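Local coordinates for protein dual function macrocyclase-peptidase POPB (Galerina marginata, PDB 5N4B) that cleaves peptides after proline and macrocyclizes a 25-residue intermediate in the biosynthesis of amanitin toxins, working as a prolyl oligopeptidase-family serine enzyme, at residues Gly604-Leu609 and Ser640-Val645. The protein carries 1 engineered substitution. Numbering follows the deposited sequence.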
loop_
_atom_site.group_PDB
_atom_site.type_symbol
_atom_site.label_atom_id
_atom_site.label_comp_id
_atom_site.label_asym_id
_atom_site.label_seq_id
_atom_site.Cartn_x
_atom_site.Cartn_y
_atom_site.Cartn_z
ATOM N N GLY A 604 10.868 4.315 7.843
ATOM C CA GLY A 604 11.767 4.057 6.742
ATOM C C GLY A 604 12.840 3.027 7.015
ATOM O O GLY A 604 13.302 2.820 8.150
ATOM N N VAL A 605 13.264 2.355 5.949
ATOM C CA VAL A 605 14.479 1.533 5.996
ATOM C C VAL A 605 15.665 2.495 5.999
ATOM O O VAL A 605 15.621 3.549 5.359
ATOM C CB VAL A 605 14.530 0.596 4.782
ATOM C CG1 VAL A 605 15.821 -0.127 4.690
ATOM C CG2 VAL A 605 13.344 -0.362 4.808
ATOM N N ALA A 606 16.728 2.165 6.732
ATOM C CA ALA A 606 17.916 3.026 6.769
ATOM C C ALA A 606 19.217 2.275 6.975
ATOM O O ALA A 606 20.287 2.788 6.577
ATOM C CB ALA A 606 17.785 4.100 7.847
ATOM N N ASP A 607 19.172 1.094 7.587
ATOM C CA ASP A 607 20.358 0.250 7.750
ATOM C C ASP A 607 20.288 -0.762 6.610
ATOM O O ASP A 607 19.652 -1.811 6.715
ATOM C CB ASP A 607 20.400 -0.391 9.120
ATOM C CG ASP A 607 21.636 -1.236 9.307
ATOM O OD1 ASP A 607 22.288 -1.612 8.307
ATOM O OD2 ASP A 607 21.954 -1.561 10.479
ATOM N N LEU A 608 20.906 -0.426 5.479
ATOM C CA LEU A 608 20.852 -1.310 4.319
ATOM C C LEU A 608 21.886 -2.437 4.389
ATOM O O LEU A 608 21.922 -3.279 3.481
ATOM C CB LEU A 608 21.041 -0.546 3.017
ATOM C CG LEU A 608 19.897 0.219 2.442
ATOM C CD1 LEU A 608 20.310 0.768 1.079
ATOM C CD2 LEU A 608 18.656 -0.636 2.268
ATOM N N LEU A 609 22.711 -2.483 5.441
ATOM C CA LEU A 609 23.580 -3.631 5.657
ATOM C C LEU A 609 22.926 -4.739 6.459
ATOM O O LEU A 609 23.339 -5.891 6.326
ATOM C CB LEU A 609 24.905 -3.237 6.321
ATOM C CG LEU A 609 25.778 -2.295 5.517
ATOM C CD1 LEU A 609 27.040 -1.998 6.273
ATOM C CD2 LEU A 609 26.084 -2.851 4.165
ATOM N N SER A 640 23.778 3.133 1.869
ATOM C CA SER A 640 23.053 2.888 3.125
ATOM C C SER A 640 23.043 4.139 3.982
ATOM O O SER A 640 24.125 4.588 4.380
ATOM C CB SER A 640 23.815 1.841 3.880
ATOM O OG SER A 640 23.159 1.555 5.088
ATOM N N PRO A 641 21.899 4.726 4.309
ATOM C CA PRO A 641 21.928 6.031 4.994
ATOM C C PRO A 641 22.637 5.993 6.328
ATOM O O PRO A 641 23.384 6.923 6.640
ATOM C CB PRO A 641 20.426 6.394 5.103
ATOM C CG PRO A 641 19.816 5.686 3.918
ATOM C CD PRO A 641 20.568 4.402 3.777
ATOM N N VAL A 642 22.455 4.942 7.114
ATOM C CA VAL A 642 23.083 4.850 8.433
ATOM C C VAL A 642 24.592 4.848 8.328
ATOM O O VAL A 642 25.257 5.191 9.303
ATOM C CB VAL A 642 22.578 3.556 9.104
ATOM C CG1 VAL A 642 23.470 3.096 10.249
ATOM C CG2 VAL A 642 21.130 3.730 9.614
ATOM N N HIS A 643 25.147 4.477 7.181
ATOM C CA HIS A 643 26.590 4.347 7.006
ATOM C C HIS A 643 27.235 5.471 6.219
ATOM O O HIS A 643 28.438 5.386 5.962
ATOM C CB HIS A 643 26.910 2.999 6.377
ATOM C CG HIS A 643 26.381 1.876 7.190
ATOM N ND1 HIS A 643 25.176 1.254 6.929
ATOM C CD2 HIS A 643 26.833 1.348 8.350
ATOM C CE1 HIS A 643 24.925 0.383 7.879
ATOM N NE2 HIS A 643 25.921 0.413 8.754
ATOM N N ASN A 644 26.490 6.518 5.858
ATOM C CA ASN A 644 27.014 7.576 5.016
ATOM C C ASN A 644 26.803 8.972 5.574
ATOM O O ASN A 644 26.922 9.953 4.836
ATOM C CB ASN A 644 26.484 7.407 3.606
ATOM C CG ASN A 644 27.152 6.244 2.922
ATOM O OD1 ASN A 644 28.294 6.356 2.429
ATOM N ND2 ASN A 644 26.518 5.078 2.963
ATOM N N VAL A 645 26.481 9.099 6.857
ATOM C CA VAL A 645 26.326 10.413 7.482
ATOM C C VAL A 645 27.701 11.035 7.652
ATOM O O VAL A 645 28.657 10.346 7.996
ATOM C CB VAL A 645 25.600 10.279 8.829
ATOM C CG1 VAL A 645 25.499 11.634 9.479
ATOM C CG2 VAL A 645 24.240 9.649 8.649
HETATM O O HOH W 1 24.668 -1.427 10.732
#
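The backbones of A606 to L608 and S640 to V642 run close together, and neither forms a strand. V642 N donates to A606 O at 3.1 Å. P641 CD also comes up to A606 O. Residues 640-645 turn sharply: S640 O accepts from H643 N and from N644 ND2, one on each face of its carbonyl plane.

S640 OG links the two loops. S640 OG accepts from L608 N at 3.0 Å. S640 OG also lies 2.7 Å from H643 ND1, a hydrogen bond in which either may donate. With OG anti to the backbone N (chi1 -179°), the hydroxyl can serve both partners. The H643 ring is held at several points. L609 CD1 sits over the centre of one face of the H643 ring, a CH-pi contact 3.6 Å from the ring centroid. V642 CG1 lies off-centre on the opposite face. D607 OD1 meets the edge of the H643 ring, 3.3 Å from H643 CE1. The carboxylate and ring planes are 70° apart. A water bridges D607 OD2 and H643 NE2. D607 OD2 also forms a salt bridge with K672, which probably stabilises its negative charge. A606 CB packs on V642 CG2.

The contact lies in the alpha/beta-hydrolase domain, where it joins the loop after strand 598-602 to the loop before strand 653-659. A606 and P641 rest on helix 579-590, which follows the nucleophile position, here the engineered A578. L608 and L609 pack on helix 630-636, and P641 also touches F673 of helix 668-680.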